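Local coordinates for protein cyclase (PDB 3TFZ) that probably cyclises and aromatises a polyketide intermediate in the R1128 pathway, as an aromatase/cyclase of the Bet v 1-like superfamily, at residues A17-V20 and W21-L24; A25-L28 and G29-D32; L43-Q47 and G48-V52; A152-G155 and E156-R160. One frame throughout, in Å; residues are numbered along the deposited sequence.

Interaction 1. Residues A17-V20 and W21-L24; sequences ADLV and WEVL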
loop_
_atom_site.group_PDB
_atom_site.type_symbol
_atom_site.label_atom_id
_atom_site.label_comp_id
_atom_site.label_asym_id
_atom_site.label_seq_id
_atom_site.Cartn_x
_atom_site.Cartn_y
_atom_site.Cartn_z
ATOM N N ALA A 17 -12.330 8.533 -9.212
ATOM C CA ALA A 17 -12.615 7.919 -7.904
ATOM C C ALA A 17 -14.039 7.453 -7.862
ATOM O O ALA A 17 -14.314 6.451 -7.286
ATOM C CB ALA A 17 -12.257 8.901 -6.766
ATOM N N ASP A 18 -14.936 8.145 -8.522
ATOM C CA ASP A 18 -16.329 7.769 -8.692
ATOM C C ASP A 18 -16.511 6.452 -9.471
ATOM O O ASP A 18 -17.378 5.661 -9.135
ATOM C CB ASP A 18 -17.165 8.943 -9.333
ATOM C CG ASP A 18 -17.352 10.136 -8.368
ATOM O OD1 ASP A 18 -17.000 10.056 -7.139
ATOM O OD2 ASP A 18 -17.835 11.190 -8.787
ATOM N N LEU A 19 -15.705 6.205 -10.504
ATOM C CA LEU A 19 -15.819 4.951 -11.184
ATOM C C LEU A 19 -15.315 3.760 -10.308
ATOM O O LEU A 19 -15.894 2.611 -10.280
ATOM C CB LEU A 19 -15.112 5.076 -12.502
ATOM C CG LEU A 19 -15.199 3.832 -13.406
ATOM C CD1 LEU A 19 -16.724 3.545 -13.644
ATOM C CD2 LEU A 19 -14.533 4.248 -14.660
ATOM N N VAL A 20 -14.260 4.020 -9.549
ATOM C CA VAL A 20 -13.755 3.048 -8.617
ATOM C C VAL A 20 -14.784 2.757 -7.537
ATOM O O VAL A 20 -14.888 1.657 -7.108
ATOM C CB VAL A 20 -12.442 3.546 -8.014
ATOM C CG1 VAL A 20 -11.937 2.590 -6.954
ATOM C CG2 VAL A 20 -11.366 3.726 -9.116
ATOM N N TRP A 21 -15.486 3.785 -7.052
ATOM C CA TRP A 21 -16.541 3.617 -6.099
ATOM C C TRP A 21 -17.585 2.632 -6.692
ATOM O O TRP A 21 -17.943 1.656 -6.024
ATOM C CB TRP A 21 -17.209 4.973 -5.758
ATOM C CG TRP A 21 -18.404 4.698 -4.836
ATOM C CD1 TRP A 21 -19.747 4.779 -5.138
ATOM C CD2 TRP A 21 -18.312 4.201 -3.495
ATOM N NE1 TRP A 21 -20.493 4.375 -4.035
ATOM C CE2 TRP A 21 -19.628 3.964 -3.040
ATOM C CE3 TRP A 21 -17.213 3.933 -2.623
ATOM C CZ2 TRP A 21 -19.893 3.477 -1.737
ATOM C CZ3 TRP A 21 -17.460 3.485 -1.392
ATOM C CH2 TRP A 21 -18.804 3.300 -0.926
ATOM N N GLU A 22 -18.078 2.913 -7.923
ATOM C CA GLU A 22 -19.045 2.074 -8.563
ATOM C C GLU A 22 -18.670 0.592 -8.612
ATOM O O GLU A 22 -19.547 -0.222 -8.449
ATOM C CB GLU A 22 -19.405 2.567 -9.961
ATOM C CG GLU A 22 -20.185 3.913 -9.948
ATOM C CD GLU A 22 -20.425 4.421 -11.340
ATOM O OE1 GLU A 22 -20.341 3.552 -12.268
ATOM O OE2 GLU A 22 -20.697 5.666 -11.511
ATOM N N VAL A 23 -17.399 0.261 -8.887
ATOM C CA VAL A 23 -16.927 -1.095 -8.916
ATOM C C VAL A 23 -16.927 -1.689 -7.434
ATOM O O VAL A 23 -17.389 -2.828 -7.196
ATOM C CB VAL A 23 -15.521 -1.127 -9.568
ATOM C CG1 VAL A 23 -14.754 -2.444 -9.387
ATOM C CG2 VAL A 23 -15.585 -0.706 -11.078
ATOM N N LEU A 24 -16.433 -0.923 -6.456
ATOM C CA LEU A 24 -16.450 -1.379 -5.112
ATOM C C LEU A 24 -17.850 -1.639 -4.604
ATOM O O LEU A 24 -18.018 -2.678 -3.986
ATOM C CB LEU A 24 -15.724 -0.372 -4.122
ATOM C CG LEU A 24 -14.218 -0.122 -4.318
ATOM C CD1 LEU A 24 -13.787 0.997 -3.466
ATOM C CD2 LEU A 24 -13.476 -1.384 -4.016
#
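Val-20 and Leu-24 meet one turn apart on the buried side of helix 17-25, where Val-20 CG1 approaches Leu-24 CD1 at 4.3 Å. The two branches are brought together by different torsions: Val-20 holds CG1 anti to its own N (chi1 176°), whereas Leu-24 swings CG beside its N (chi1 -64°), and that CG also lies 3.4 Å from Val-20 O. One residue earlier, Val-23 sets CG2 against Leu-19 O, also at 3.4 Å. Leu-19 CD1 then reaches across to Glu-22 OE1, the two side chains running obliquely to one another, while Glu-22 CG lies close to Asp-18 O. Trp-21 carries its indole away from the preceding turn toward Pro-73 and Ile-78. Four regular helical bonds run beneath, from Trp-21 N to Ala-17 O (2.9 Å) through Leu-24 N to Val-20 O (3.1 Å). Val-20 and Leu-24 pack on Leu-108 of strand 105-116, and Val-23 on helix 131-164; Asp-18 instead forms a salt bridge with Arg-76. Helix 17-25 is thus amphipathic, with Val-20, Val-23 and Leu-24 turned to the sheet and the long helix and its acids, Asp-18 and Glu-22, kept on the exposed side.

Interaction 2. Residues A25-L28 and G29-D32; sequences ADVL and GYAD. With K (potassium ion), chain G.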
loop_
_atom_site.group_PDB
_atom_site.type_symbol
_atom_site.label_atom_id
_atom_site.label_comp_id
_atom_site.label_asym_id
_atom_site.label_seq_id
_atom_site.Cartn_x
_atom_site.Cartn_y
_atom_site.Cartn_z
ATOM N N ALA A 25 -18.795 -0.668 -4.775
ATOM C CA ALA A 25 -20.178 -0.754 -4.287
ATOM C C ALA A 25 -21.004 -1.945 -4.843
ATOM O O ALA A 25 -21.992 -2.403 -4.164
ATOM C CB ALA A 25 -20.996 0.558 -4.458
ATOM N N ASP A 26 -20.703 -2.409 -6.061
ATOM C CA ASP A 26 -21.609 -3.417 -6.684
ATOM C C ASP A 26 -21.135 -4.841 -6.335
ATOM O O ASP A 26 -20.512 -5.516 -7.185
ATOM C CB ASP A 26 -21.611 -3.111 -8.194
ATOM C CG ASP A 26 -22.532 -4.045 -9.048
ATOM O OD1 ASP A 26 -23.438 -4.718 -8.493
ATOM O OD2 ASP A 26 -22.271 -4.113 -10.307
ATOM N N VAL A 27 -21.360 -5.282 -5.072
ATOM C CA VAL A 27 -20.974 -6.634 -4.715
ATOM C C VAL A 27 -21.569 -7.759 -5.640
ATOM O O VAL A 27 -20.982 -8.832 -5.712
ATOM C CB VAL A 27 -21.382 -7.090 -3.337
ATOM C CG1 VAL A 27 -20.269 -7.242 -2.366
ATOM C CG2 VAL A 27 -22.680 -6.547 -2.873
ATOM N N LEU A 28 -22.757 -7.580 -6.220
ATOM C CA LEU A 28 -23.258 -8.544 -7.218
ATOM C C LEU A 28 -22.224 -8.806 -8.357
ATOM O O LEU A 28 -22.215 -9.877 -8.911
ATOM C CB LEU A 28 -24.554 -8.065 -7.841
ATOM C CG LEU A 28 -26.022 -8.453 -7.528
ATOM C CD1 LEU A 28 -26.215 -9.450 -6.407
ATOM C CD2 LEU A 28 -27.004 -7.238 -7.476
ATOM N N GLY A 29 -21.403 -7.818 -8.735
ATOM C CA GLY A 29 -20.306 -8.042 -9.670
ATOM C C GLY A 29 -19.068 -8.769 -9.120
ATOM O O GLY A 29 -18.238 -9.009 -9.847
ATOM N N TYR A 30 -18.920 -9.019 -7.827
ATOM C CA TYR A 30 -17.640 -9.538 -7.243
ATOM C C TYR A 30 -17.201 -10.946 -7.743
ATOM O O TYR A 30 -16.016 -11.181 -7.813
ATOM C CB TYR A 30 -17.660 -9.548 -5.708
ATOM C CG TYR A 30 -17.336 -8.171 -5.018
ATOM C CD1 TYR A 30 -16.895 -8.110 -3.659
ATOM C CD2 TYR A 30 -17.528 -6.933 -5.704
ATOM C CE1 TYR A 30 -16.665 -6.831 -3.041
ATOM C CE2 TYR A 30 -17.309 -5.682 -5.054
ATOM C CZ TYR A 30 -16.883 -5.647 -3.737
ATOM O OH TYR A 30 -16.612 -4.428 -3.102
ATOM N N ALA A 31 -18.153 -11.858 -8.060
ATOM C CA ALA A 31 -17.810 -13.185 -8.516
ATOM C C ALA A 31 -17.236 -13.118 -9.959
ATOM O O ALA A 31 -16.330 -13.840 -10.339
ATOM C CB ALA A 31 -19.063 -14.114 -8.453
ATOM N N ASP A 32 -17.760 -12.236 -10.774
ATOM C CA ASP A 32 -17.133 -11.916 -12.090
ATOM C C ASP A 32 -15.765 -11.243 -12.050
ATOM O O ASP A 32 -14.903 -11.638 -12.798
ATOM C CB ASP A 32 -18.088 -11.081 -12.942
ATOM C CG ASP A 32 -19.358 -11.812 -13.219
ATOM O OD1 ASP A 32 -20.427 -11.134 -13.208
ATOM O OD2 ASP A 32 -19.281 -13.070 -13.404
HETATM K K K G . -14.456 -15.383 -10.034
HETATM O O HOH W 1 -13.395 -13.691 -12.146
#
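Val-27 lays its CG1 methyl over one face of the Tyr-30 ring, a CH-pi contact 3.8 Å from the ring centroid and 16° off the normal. The methyl sits a little toward the rim, nearest CD1 and CE1, and Val-27 CA lies over the same ring near CD2. Tyr-30 has chi1 at -82°, which folds the ring back along the preceding turn and over Val-27. Behind this contact the backbone closes tightly: Gly-29 N donates to Asp-26 O at 2.9 Å, and Tyr-30 N to Val-27 O at 3.0 Å. Both donors stand well above the carbonyl planes they address, consistent with the 3-10 turn at 27-28. Asp-26, the centre of an inverse gamma turn, breaks the chain direction after helix 17-25. Farther out, Tyr-30 OH bonds to Leu-24 O and Arg-69, tying the ring to the end of that helix, and Phe-34 meets the ring at a steep angle. With an alanine for this tyrosine, Val-27 CG1 is likely to lose its aromatic platform and Leu-24 O a hydroxyl partner. One residue on, Ala-31 O binds potassium at 2.5 Å, and a metal-bound water donates to Asp-32 O at 2.6 Å. Carbonyls of Phe-34, Pro-35 and Thr-37 share the ion: a potassium site built from main-chain oxygens, at the short helix 30-33 that follows helix 17-25 in this helix-grip fold.

Interaction 3. Residues L43-Q47 and G48-V52; sequences LEEGQ and GYQVV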
loop_
_atom_site.group_PDB
_atom_site.type_symbol
_atom_site.label_atom_id
_atom_site.label_comp_id
_atom_site.label_asym_id
_atom_site.label_seq_id
_atom_site.Cartn_x
_atom_site.Cartn_y
_atom_site.Cartn_z
ATOM N N LEU A 43 -27.672 -11.211 1.535
ATOM C CA LEU A 43 -28.631 -11.702 2.538
ATOM C C LEU A 43 -29.531 -10.582 3.042
ATOM O O LEU A 43 -30.688 -10.811 3.445
ATOM C CB LEU A 43 -27.877 -12.386 3.699
ATOM C CG LEU A 43 -27.389 -13.856 3.918
ATOM C CD1 LEU A 43 -27.427 -14.850 2.731
ATOM C CD2 LEU A 43 -26.054 -13.843 4.622
ATOM N N GLU A 44 -29.011 -9.367 3.027
ATOM C CA GLU A 44 -29.661 -8.207 3.656
ATOM C C GLU A 44 -29.039 -6.984 3.020
ATOM O O GLU A 44 -27.854 -6.955 2.744
ATOM C CB GLU A 44 -29.502 -8.283 5.187
ATOM C CG GLU A 44 -30.447 -7.490 6.139
ATOM C CD GLU A 44 -29.727 -7.207 7.558
ATOM O OE1 GLU A 44 -29.045 -8.129 8.070
ATOM O OE2 GLU A 44 -29.791 -6.085 8.165
ATOM N N GLU A 45 -29.858 -6.004 2.734
ATOM C CA GLU A 45 -29.514 -4.844 1.942
ATOM C C GLU A 45 -30.493 -3.684 2.195
ATOM O O GLU A 45 -31.668 -3.854 2.177
ATOM C CB GLU A 45 -29.545 -5.158 0.447
ATOM C CG GLU A 45 -28.265 -4.640 -0.203
ATOM C CD GLU A 45 -28.414 -4.417 -1.696
ATOM O OE1 GLU A 45 -29.372 -5.039 -2.314
ATOM O OE2 GLU A 45 -27.583 -3.587 -2.197
ATOM N N GLY A 46 -29.949 -2.491 2.375
ATOM C CA GLY A 46 -30.698 -1.350 2.722
ATOM C C GLY A 46 -29.824 -0.180 2.375
ATOM O O GLY A 46 -28.718 -0.328 1.826
ATOM N N GLN A 47 -30.340 1.006 2.686
ATOM C CA GLN A 47 -29.656 2.261 2.413
ATOM C C GLN A 47 -28.380 2.366 3.232
ATOM O O GLN A 47 -28.415 2.544 4.450
ATOM C CB GLN A 47 -30.573 3.448 2.715
ATOM C CG GLN A 47 -31.341 3.323 4.021
ATOM C CD GLN A 47 -32.471 2.316 3.938
ATOM O OE1 GLN A 47 -32.942 1.808 4.955
ATOM N NE2 GLN A 47 -32.912 2.020 2.720
ATOM N N GLY A 48 -27.251 2.253 2.545
ATOM C CA GLY A 48 -25.932 2.310 3.188
ATOM C C GLY A 48 -25.249 1.037 3.730
ATOM O O GLY A 48 -24.176 1.102 4.361
ATOM N N TYR A 49 -25.875 -0.114 3.569
ATOM C CA TYR A 49 -25.337 -1.348 4.113
ATOM C C TYR A 49 -25.745 -2.542 3.221
ATOM O O TYR A 49 -26.811 -2.509 2.598
ATOM C CB TYR A 49 -25.782 -1.523 5.614
ATOM C CG TYR A 49 -27.238 -2.028 5.771
ATOM C CD1 TYR A 49 -28.315 -1.143 5.733
ATOM C CD2 TYR A 49 -27.513 -3.391 5.952
ATOM C CE1 TYR A 49 -29.586 -1.602 5.896
ATOM C CE2 TYR A 49 -28.772 -3.843 6.107
ATOM C CZ TYR A 49 -29.809 -2.959 6.063
ATOM O OH TYR A 49 -31.113 -3.434 6.201
ATOM N N GLN A 50 -24.891 -3.556 3.153
ATOM C CA GLN A 50 -25.127 -4.849 2.540
ATOM C C GLN A 50 -24.572 -5.944 3.484
ATOM O O GLN A 50 -23.449 -5.832 3.982
ATOM C CB GLN A 50 -24.293 -5.004 1.258
ATOM C CG GLN A 50 -24.745 -4.213 0.054
ATOM C CD GLN A 50 -23.659 -3.988 -0.931
ATOM O OE1 GLN A 50 -22.497 -4.290 -0.620
ATOM N NE2 GLN A 50 -24.003 -3.455 -2.149
ATOM N N VAL A 51 -25.366 -7.001 3.726
ATOM C CA VAL A 51 -24.831 -8.188 4.351
ATOM C C VAL A 51 -24.753 -9.257 3.268
ATOM O O VAL A 51 -25.729 -9.565 2.535
ATOM C CB VAL A 51 -25.655 -8.673 5.605
ATOM C CG1 VAL A 51 -24.986 -9.892 6.289
ATOM C CG2 VAL A 51 -25.841 -7.568 6.609
ATOM N N VAL A 52 -23.615 -9.925 3.237
ATOM C CA VAL A 52 -23.279 -10.646 2.016
ATOM C C VAL A 52 -22.580 -11.953 2.358
ATOM O O VAL A 52 -21.612 -11.998 3.104
ATOM C CB VAL A 52 -22.496 -9.669 0.961
ATOM C CG1 VAL A 52 -21.087 -9.969 0.925
ATOM C CG2 VAL A 52 -22.960 -9.836 -0.390
#
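Glu-44 pairs with Val-51, and Gly-46 with Tyr-49, as hydrogen-bonded antiparallel pairs. Val-51 N donates to Glu-44 O at 2.7 Å, and Gly-46 N to Tyr-49 O at 3.1 Å; the return bond from Tyr-49 N to Gly-46 O is weak. At the far end Val-51 O takes Leu-43 N at 2.7 Å and, weakly, Glu-44 N, so two successive residues face one and make a classic beta bulge. Among the aromatic contacts, the Tyr-49 ring folds back over the glycine, with Gly-46 N 3.6 Å above its plane toward the rim. Chi1 of 79° wedges CG between the residue's own N and carbonyl carbon, and this swings the ring across the neighbouring strand. A side chain on Gly-46 would run into CE1. Glu-44 OE2 comes obliquely to Tyr-49 CE2, its carboxylate turned 68° from the ring. Replacing Tyr-49 by an alanine would probably uncover Gly-46 and leave the Glu-44 chain without the ring it leans on. Glu-44 OE1 lies 3.6 Å from Val-51 CG2, and on the opposite face Glu-45 and Gln-50 run side by side, their CG atoms 3.6 Å apart. The Gln-50 amide is held by Arg-69 and Ala-25 O. Gly-48 is the third residue (i+2) of the type II turn from Gly-46 to Tyr-49, where phi of 89° suits glycine. This is a beta hairpin with a two-residue loop, Gln-47 and Gly-48, joining edge strand 37-46 to strand 49-58 in the antiparallel sheet of the helix-grip fold.

Interaction 4. Residues A152-G155 and E156-R160; sequences AVLG and EAERR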
loop_
_atom_site.group_PDB
_atom_site.type_symbol
_atom_site.label_atom_id
_atom_site.label_comp_id
_atom_site.label_asym_id
_atom_site.label_seq_id
_atom_site.Cartn_x
_atom_site.Cartn_y
_atom_site.Cartn_z
ATOM N N ALA A 152 -7.741 -6.859 -8.847
ATOM C CA ALA A 152 -9.067 -7.178 -9.428
ATOM C C ALA A 152 -9.790 -5.854 -9.635
ATOM O O ALA A 152 -10.301 -5.586 -10.732
ATOM C CB ALA A 152 -9.841 -8.036 -8.493
ATOM N N VAL A 153 -9.799 -5.004 -8.597
ATOM C CA VAL A 153 -10.581 -3.786 -8.623
ATOM C C VAL A 153 -9.993 -2.792 -9.659
ATOM O O VAL A 153 -10.728 -2.154 -10.404
ATOM C CB VAL A 153 -10.755 -3.130 -7.227
ATOM C CG1 VAL A 153 -11.515 -1.764 -7.380
ATOM C CG2 VAL A 153 -11.523 -4.000 -6.320
ATOM N N LEU A 154 -8.659 -2.664 -9.658
ATOM C CA LEU A 154 -7.927 -1.812 -10.567
ATOM C C LEU A 154 -8.122 -2.226 -12.012
ATOM O O LEU A 154 -8.454 -1.357 -12.820
ATOM C CB LEU A 154 -6.449 -1.812 -10.152
ATOM C CG LEU A 154 -5.096 -1.684 -10.909
ATOM C CD1 LEU A 154 -4.955 -1.904 -12.491
ATOM C CD2 LEU A 154 -4.110 -0.679 -10.326
ATOM N N GLY A 155 -7.947 -3.551 -12.328
ATOM C CA GLY A 155 -8.133 -4.115 -13.673
ATOM C C GLY A 155 -9.553 -3.754 -14.165
ATOM O O GLY A 155 -9.739 -3.297 -15.290
ATOM N N GLU A 156 -10.524 -3.927 -13.296
ATOM C CA GLU A 156 -11.923 -3.692 -13.618
ATOM C C GLU A 156 -12.285 -2.230 -13.855
ATOM O O GLU A 156 -13.077 -1.899 -14.764
ATOM C CB GLU A 156 -12.820 -4.280 -12.532
ATOM C CG GLU A 156 -14.314 -4.059 -12.796
ATOM C CD GLU A 156 -14.859 -4.691 -14.070
ATOM O OE1 GLU A 156 -14.220 -5.569 -14.693
ATOM O OE2 GLU A 156 -15.986 -4.312 -14.470
ATOM N N ALA A 157 -11.761 -1.342 -13.019
ATOM C CA ALA A 157 -12.048 0.073 -13.199
ATOM C C ALA A 157 -11.400 0.571 -14.502
ATOM O O ALA A 157 -11.981 1.390 -15.252
ATOM C CB ALA A 157 -11.577 0.948 -11.910
ATOM N N GLU A 158 -10.182 0.146 -14.740
ATOM C CA GLU A 158 -9.447 0.568 -15.941
ATOM C C GLU A 158 -10.087 -0.032 -17.285
ATOM O O GLU A 158 -10.234 0.685 -18.273
ATOM C CB GLU A 158 -7.953 0.263 -15.782
ATOM C CG GLU A 158 -7.299 0.945 -14.610
ATOM C CD GLU A 158 -5.773 0.705 -14.508
ATOM O OE1 GLU A 158 -5.260 -0.046 -15.339
ATOM O OE2 GLU A 158 -5.090 1.204 -13.571
ATOM N N ARG A 159 -10.455 -1.317 -17.290
ATOM C CA ARG A 159 -11.359 -1.941 -18.262
ATOM C C ARG A 159 -12.568 -1.065 -18.627
ATOM O O ARG A 159 -12.971 -1.029 -19.766
ATOM C CB ARG A 159 -11.945 -3.136 -17.539
ATOM C CG ARG A 159 -12.425 -4.151 -18.344
ATOM C CD ARG A 159 -12.544 -5.558 -17.629
ATOM N NE ARG A 159 -11.239 -6.110 -17.277
ATOM C CZ ARG A 159 -10.911 -6.663 -16.088
ATOM N NH1 ARG A 159 -11.815 -6.809 -15.079
ATOM N NH2 ARG A 159 -9.653 -7.127 -15.927
ATOM N N ARG A 160 -13.235 -0.500 -17.626
ATOM C CA ARG A 160 -14.384 0.366 -17.789
ATOM C C ARG A 160 -14.096 1.750 -18.367
ATOM O O ARG A 160 -14.907 2.273 -19.103
ATOM C CB ARG A 160 -15.157 0.534 -16.467
ATOM C CG ARG A 160 -15.677 -0.768 -15.965
ATOM C CD ARG A 160 -16.791 -0.555 -15.048
ATOM N NE ARG A 160 -17.079 -1.827 -14.380
ATOM C CZ ARG A 160 -18.114 -2.042 -13.552
ATOM N NH1 ARG A 160 -18.971 -1.051 -13.220
ATOM N NH2 ARG A 160 -18.283 -3.252 -13.044
HETATM O O HOH W 2 -10.838 -7.452 -12.500
#
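The Arg-159 guanidinium lies flat over the main chain of Gly-155, with Gly-155 O 3.6 Å from its plane and over its centre, and Glu-156 N on that same face nearer the rim. At its edge, in plane, are Glu-156 OE1 and a water. Arg-160 presents its edge to Glu-156 OE2. Together they form a salt-bridge network on the long C-terminal helix 131-164, the helix gripped by the sheet in this Bet v 1-like fold. Arg-159 NH1 reaches Glu-156 OE1 at 2.7 Å, on the lone pair turned away from the other oxygen, while Arg-160 comes side-on with NE (2.7 Å) and NH2 (2.9 Å), both to Glu-156 OE2. Three bonds hold the carboxylate and limit its rotation; the two positive groups would probably stabilise its charge. Glu-156 starts with CG anti to its N and then bends at chi2, 61°, which turns the carboxylate along the helix toward both arginines. Its side chain packs on Val-23 and Ile-33. On another side of the helix Leu-154 CD1 lies 3.3 Å from Glu-158 OE2, and that oxygen also accepts from Ala-14 N. Gly-155, without a side chain, leaves room for the folded-back Arg-159; helical bonds from Glu-156 N to Ala-152 O through Arg-159 N to Gly-155 O run beneath. The water at the guanidinium edge accepts from Arg-159 NH1 at 2.8 Å and donates to Ala-152 O at 2.6 Å.

Interactions 1 and 4 lie on separate helices that pack together: Val-23 touches Val-153, Glu-156 and Arg-160, so apolar branches of one lean on the other's salt-bridge network. Interaction 2 continues directly from interaction 1, and the Tyr-30 ring comes back against it, with CE2 near Val-23 O. It also meets interaction 3, where Val-27 rests on Gln-50 and Val-52. The hairpin of interaction 3 lies farthest from interaction 4, their centres about 24 Å apart. All four are partly buried, but the hairpin has the most exposed residues. Chemistry follows place: aliphatic packing in 17-24, metal and aromatic contacts in 25-32, strand pairing in 43-52, ion pairs in 152-160.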